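PDB 4IKH: glutathione S-transferase from Pseudomonas protegens, which binds two glutathione molecules and probably acts as a glutathione transferase, joining the thiol of glutathione to electrophilic substrates. Local coordinates for residues V135-F141 against F198-L204. Sequence-based numbering, arbitrary orientation.
Sequences VGFFNKF and FYEAGEL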
# COMPACT_ATOMS: atom_id res chain seq x y z
N VAL A 135 3.40 15.80 -3.06
CA VAL A 135 2.91 17.11 -3.46
C VAL A 135 2.95 18.05 -2.25
O VAL A 135 3.33 19.23 -2.36
CB VAL A 135 1.47 17.07 -4.03
CG1 VAL A 135 0.98 18.47 -4.32
CG2 VAL A 135 1.41 16.25 -5.29
N GLY A 136 2.55 17.53 -1.09
CA GLY A 136 2.60 18.30 0.14
C GLY A 136 4.00 18.77 0.51
O GLY A 136 4.19 19.91 0.95
N PHE A 137 5.00 17.90 0.35
CA PHE A 137 6.36 18.31 0.65
C PHE A 137 6.80 19.46 -0.25
O PHE A 137 7.31 20.48 0.22
CB PHE A 137 7.34 17.14 0.52
CG PHE A 137 8.79 17.53 0.79
CD1 PHE A 137 9.24 17.71 2.08
CD2 PHE A 137 9.67 17.73 -0.27
CE1 PHE A 137 10.57 18.07 2.33
CE2 PHE A 137 11.00 18.10 -0.03
CZ PHE A 137 11.44 18.27 1.27
N PHE A 138 6.56 19.32 -1.55
CA PHE A 138 7.04 20.31 -2.51
C PHE A 138 6.18 21.57 -2.68
O PHE A 138 6.59 22.51 -3.37
CB PHE A 138 7.30 19.66 -3.87
CG PHE A 138 8.49 18.75 -3.87
CD1 PHE A 138 9.78 19.27 -3.74
CD2 PHE A 138 8.34 17.37 -3.95
CE1 PHE A 138 10.89 18.43 -3.72
CE2 PHE A 138 9.44 16.53 -3.93
CZ PHE A 138 10.72 17.06 -3.82
N ASN A 139 5.02 21.62 -2.03
CA ASN A 139 4.12 22.77 -2.16
C ASN A 139 3.79 23.44 -0.82
O ASN A 139 3.42 24.61 -0.78
CB ASN A 139 2.82 22.36 -2.86
CG ASN A 139 1.99 23.55 -3.31
OD1 ASN A 139 2.42 24.31 -4.18
ND2 ASN A 139 0.80 23.71 -2.74
N LYS A 140 3.93 22.69 0.27
CA LYS A 140 3.49 23.17 1.58
C LYS A 140 4.65 23.21 2.58
O LYS A 140 4.68 24.05 3.48
CB LYS A 140 2.36 22.27 2.08
CG LYS A 140 1.80 22.61 3.46
CD LYS A 140 1.15 23.98 3.47
CE LYS A 140 0.46 24.24 4.80
NZ LYS A 140 -0.41 25.46 4.73
N PHE A 141 5.61 22.31 2.41
CA PHE A 141 6.69 22.16 3.38
C PHE A 141 8.05 22.58 2.82
O PHE A 141 8.11 23.38 1.88
CB PHE A 141 6.73 20.73 3.91
CG PHE A 141 5.43 20.28 4.51
CD1 PHE A 141 4.77 21.06 5.45
CD2 PHE A 141 4.83 19.09 4.11
CE1 PHE A 141 3.56 20.66 5.99
CE2 PHE A 141 3.62 18.68 4.64
CZ PHE A 141 2.99 19.46 5.59
N PHE A 198 -5.54 21.23 3.28
CA PHE A 198 -4.29 21.56 3.98
C PHE A 198 -3.10 21.81 3.06
O PHE A 198 -2.30 22.72 3.29
CB PHE A 198 -3.96 20.44 4.98
CG PHE A 198 -2.83 20.77 5.92
CD1 PHE A 198 -2.85 21.93 6.67
CD2 PHE A 198 -1.76 19.89 6.07
CE1 PHE A 198 -1.82 22.23 7.55
CE2 PHE A 198 -0.72 20.19 6.95
CZ PHE A 198 -0.75 21.36 7.69
N TYR A 199 -2.98 20.99 2.01
CA TYR A 199 -1.87 21.09 1.07
C TYR A 199 -2.04 22.23 0.06
O TYR A 199 -1.09 22.59 -0.64
CB TYR A 199 -1.69 19.77 0.33
CG TYR A 199 -1.02 18.68 1.13
CD1 TYR A 199 -0.60 18.91 2.44
CD2 TYR A 199 -0.78 17.43 0.58
CE1 TYR A 199 0.02 17.92 3.17
CE2 TYR A 199 -0.16 16.43 1.31
CZ TYR A 199 0.24 16.68 2.60
OH TYR A 199 0.88 15.69 3.33
N GLU A 200 -3.25 22.79 -0.01
CA GLU A 200 -3.53 23.93 -0.89
C GLU A 200 -3.21 23.68 -2.37
O GLU A 200 -2.83 24.60 -3.10
CB GLU A 200 -2.79 25.18 -0.39
CG GLU A 200 -3.19 25.63 1.01
CD GLU A 200 -2.39 26.83 1.50
OE1 GLU A 200 -1.18 26.92 1.20
OE2 GLU A 200 -2.98 27.70 2.19
N ALA A 201 -3.39 22.44 -2.81
CA ALA A 201 -3.00 22.04 -4.16
C ALA A 201 -4.20 21.84 -5.09
O ALA A 201 -4.06 21.24 -6.16
CB ALA A 201 -2.15 20.77 -4.11
N GLY A 202 -5.36 22.32 -4.67
CA GLY A 202 -6.58 22.12 -5.44
C GLY A 202 -6.49 22.70 -6.83
O GLY A 202 -6.82 22.04 -7.82
N GLU A 203 -6.02 23.94 -6.92
CA GLU A 203 -5.88 24.60 -8.21
C GLU A 203 -4.73 23.95 -8.98
O GLU A 203 -4.85 23.67 -10.17
CB GLU A 203 -5.61 26.09 -8.02
CG GLU A 203 -6.33 26.73 -6.85
CD GLU A 203 -7.74 27.14 -7.19
OE1 GLU A 203 -8.21 26.78 -8.29
OE2 GLU A 203 -8.37 27.83 -6.36
N LEU A 204 -3.63 23.70 -8.27
CA LEU A 204 -2.42 23.07 -8.80
C LEU A 204 -2.71 21.80 -9.62
O LEU A 204 -2.20 21.65 -10.73
CB LEU A 204 -1.47 22.73 -7.65
CG LEU A 204 0.04 22.63 -7.90
CD1 LEU A 204 0.57 23.88 -8.58
CD2 LEU A 204 0.78 22.41 -6.58
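The phenol ring of Tyr199 packs its face on CA of Gly136, which sits over the ring centre, 3.5 Å from the centroid and almost on the ring normal, a CH-pi contact in which the ring rests directly on helix backbone. With no side chain at Gly136, nothing stands between the ring and the helix. Phe141 approaches the same ring obliquely, its CE2 standing 4.0 Å from Tyr199 CE1, and its CZ also touches CE2 of Phe198. One turn on from Gly136, Asn139 makes the hydrogen bond of the contact. With CG anti to the backbone N (chi1 -166°), the amide reaches across to the loop, and ND2 donates to Tyr199 O at 3.0 Å; the acceptor lies in the amide plane, although the hydrogen bond is bent, with an N-H...O angle of 145°. Leu204 CD2 covers one face of this amide, 3.5 Å from Asn139 OD1. These residues join the last turns of helix 111-140 to the loop after helix 183-196, within the all-helical C-terminal domain of the glutathione transferase fold, and Tyr199 itself touches a bound glutathione. Lys140 bends at chi2 (64°), bringing CE over one face of the Phe198 ring near its rim, while NZ forms a long salt bridge of 3.9 Å with Glu200 OE1. Deeper in, Val135 CG1 packs on Ala201 CB, and both side chains lean on Leu195 of helix 183-196, whose Trp191 and Asn194 also touch Tyr199.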